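Local atomic coordinates of hypothetical protein MJ1247 (Methanocaldococcus jannaschii, PDB entry 1JEO), a protein that catalyses the interconversion of 3-hexulose 6-phosphate and fructose 6-phosphate, a step in the biosynthesis of ribose 5-phosphate. Residues Asp31-Arg36 against Asp155-Glu160. Numbering follows the deposited sequence.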
loop_
_atom_site.group_PDB
_atom_site.type_symbol
_atom_site.label_atom_id
_atom_site.label_comp_id
_atom_site.label_asym_id
_atom_site.label_seq_id
_atom_site.Cartn_x
_atom_site.Cartn_y
_atom_site.Cartn_z
ATOM N N ASP A 31 11.562 -2.417 -4.716
ATOM C CA ASP A 31 12.558 -1.356 -4.905
ATOM C C ASP A 31 11.951 -0.148 -5.608
ATOM O O ASP A 31 12.234 0.991 -5.238
ATOM C CB ASP A 31 13.770 -1.857 -5.707
ATOM C CG ASP A 31 14.696 -2.758 -4.893
ATOM O OD1 ASP A 31 14.602 -2.784 -3.650
ATOM O OD2 ASP A 31 15.533 -3.450 -5.511
ATOM N N SER A 32 11.075 -0.418 -6.577
ATOM C CA SER A 32 10.389 0.624 -7.342
ATOM C C SER A 32 9.392 1.379 -6.460
ATOM O O SER A 32 9.326 2.602 -6.528
ATOM C CB SER A 32 9.685 0.028 -8.564
ATOM O OG SER A 32 9.157 1.040 -9.399
ATOM N N LEU A 33 8.683 0.651 -5.589
ATOM C CA LEU A 33 7.706 1.245 -4.662
ATOM C C LEU A 33 8.402 2.223 -3.708
ATOM O O LEU A 33 7.954 3.358 -3.556
ATOM C CB LEU A 33 6.963 0.148 -3.864
ATOM C CG LEU A 33 6.056 0.473 -2.651
ATOM C CD1 LEU A 33 4.889 1.366 -3.023
ATOM C CD2 LEU A 33 5.537 -0.814 -2.041
ATOM N N ILE A 34 9.536 1.790 -3.152
ATOM C CA ILE A 34 10.345 2.580 -2.219
ATOM C C ILE A 34 10.978 3.804 -2.900
ATOM O O ILE A 34 10.973 4.896 -2.329
ATOM C CB ILE A 34 11.425 1.676 -1.536
ATOM C CG1 ILE A 34 10.727 0.641 -0.645
ATOM C CG2 ILE A 34 12.420 2.502 -0.705
ATOM C CD1 ILE A 34 11.619 -0.470 -0.176
ATOM N N ASP A 35 11.456 3.622 -4.132
ATOM C CA ASP A 35 12.082 4.694 -4.915
ATOM C C ASP A 35 11.078 5.816 -5.221
ATOM O O ASP A 35 11.397 6.998 -5.058
ATOM C CB ASP A 35 12.674 4.126 -6.214
ATOM C CG ASP A 35 13.653 5.075 -6.885
ATOM O OD1 ASP A 35 14.532 5.631 -6.191
ATOM O OD2 ASP A 35 13.546 5.261 -8.116
ATOM N N ARG A 36 9.853 5.422 -5.581
ATOM C CA ARG A 36 8.762 6.354 -5.889
ATOM C C ARG A 36 8.279 7.114 -4.653
ATOM O O ARG A 36 7.904 8.280 -4.761
ATOM C CB ARG A 36 7.589 5.616 -6.534
ATOM C CG ARG A 36 7.872 5.135 -7.937
ATOM C CD ARG A 36 6.762 4.227 -8.419
ATOM N NE ARG A 36 7.130 3.495 -9.627
ATOM C CZ ARG A 36 6.698 3.786 -10.852
ATOM N NH1 ARG A 36 5.870 4.802 -11.057
ATOM N NH2 ARG A 36 7.099 3.053 -11.877
ATOM N N ASP A 155 3.909 -3.009 6.195
ATOM C CA ASP A 155 4.732 -2.788 7.387
ATOM C C ASP A 155 6.174 -3.200 7.081
ATOM O O ASP A 155 7.110 -2.627 7.637
ATOM C CB ASP A 155 4.192 -3.554 8.597
ATOM C CG ASP A 155 2.928 -2.924 9.188
ATOM O OD1 ASP A 155 2.735 -1.694 9.079
ATOM O OD2 ASP A 155 2.135 -3.667 9.794
ATOM N N LEU A 156 6.342 -4.154 6.156
ATOM C CA LEU A 156 7.672 -4.610 5.727
ATOM C C LEU A 156 8.314 -3.555 4.816
ATOM O O LEU A 156 9.537 -3.422 4.796
ATOM C CB LEU A 156 7.617 -5.969 5.010
ATOM C CG LEU A 156 7.221 -7.236 5.782
ATOM C CD1 LEU A 156 7.219 -8.422 4.840
ATOM C CD2 LEU A 156 8.149 -7.489 6.946
ATOM N N VAL A 157 7.480 -2.779 4.113
ATOM C CA VAL A 157 7.942 -1.688 3.239
ATOM C C VAL A 157 8.474 -0.576 4.154
ATOM O O VAL A 157 9.552 -0.028 3.907
ATOM C CB VAL A 157 6.792 -1.157 2.319
ATOM C CG1 VAL A 157 7.206 0.108 1.561
ATOM C CG2 VAL A 157 6.398 -2.237 1.323
ATOM N N ILE A 158 7.747 -0.313 5.244
ATOM C CA ILE A 158 8.141 0.687 6.239
ATOM C C ILE A 158 9.472 0.257 6.872
ATOM O O ILE A 158 10.378 1.078 7.013
ATOM C CB ILE A 158 7.041 0.864 7.334
ATOM C CG1 ILE A 158 5.774 1.480 6.720
ATOM C CG2 ILE A 158 7.550 1.714 8.504
ATOM C CD1 ILE A 158 5.954 2.898 6.142
ATOM N N ALA A 159 9.598 -1.042 7.162
ATOM C CA ALA A 159 10.814 -1.621 7.749
ATOM C C ALA A 159 12.010 -1.394 6.831
ATOM O O ALA A 159 13.075 -0.978 7.290
ATOM C CB ALA A 159 10.628 -3.114 8.008
ATOM N N GLU A 160 11.793 -1.591 5.529
ATOM C CA GLU A 160 12.835 -1.394 4.530
ATOM C C GLU A 160 13.179 0.077 4.294
ATOM O O GLU A 160 14.331 0.388 3.985
ATOM C CB GLU A 160 12.476 -2.081 3.208
ATOM C CG GLU A 160 12.450 -3.608 3.261
ATOM C CD GLU A 160 13.783 -4.226 3.659
ATOM O OE1 GLU A 160 14.800 -3.934 2.999
ATOM O OE2 GLU A 160 13.807 -5.004 4.639
#
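Both methyls of Val157 meet Leu33, and one of them, CG1, also meets Ile34, which illustrates how a branched side chain serves as the hub of an apolar helix crossing. The closer approach is that of Leu33 CD2 to Val157 CG2, at 3.8 Å; the same leucine methyl lies 4.1 Å from Val157 CG1, so it touches both arms of the valine fork, the two side chains running nearly at right angles. Val157 CG1 also reaches Ile34 CG1 at 4.2 Å, here with the side chains passing in opposite directions.

A second apolar touch lies one turn further along 155-160. With CG1 opposite its carbonyl carbon (chi1 -66°) and the chain then extended, Ile34 carries CD1 to within 3.8 Å of Glu160 CB. Glu160 thus contributes its aliphatic root to the interface, while its bent chain takes the carboxylate to a salt bridge with Lys163.

No hydrogen bond spans the two segments. Within 31-36, Arg36 NE donates a nearly straight hydrogen bond (177°) to Ser32 OG, 3.2 Å away and in the guanidinium plane. Asp31 OD1 forms a salt bridge with Arg164, further along helix 144-164, which adds a charged tie between the same two helices.

The axes of the two segments come within 10.7 Å and cross at -65°. This is buried helix-helix packing between helices 24-39 and 144-164, which both belong to the alpha/beta SIS fold with its parallel five-stranded sheet; lying away from the substrate-binding and active-site residues, it is structural packing. Leu33 also packs on Phe153 and on Ile113 of strand 112-115, whereas Ile158 turns from the interface toward Phe58 and Leu62 of helix 49-64.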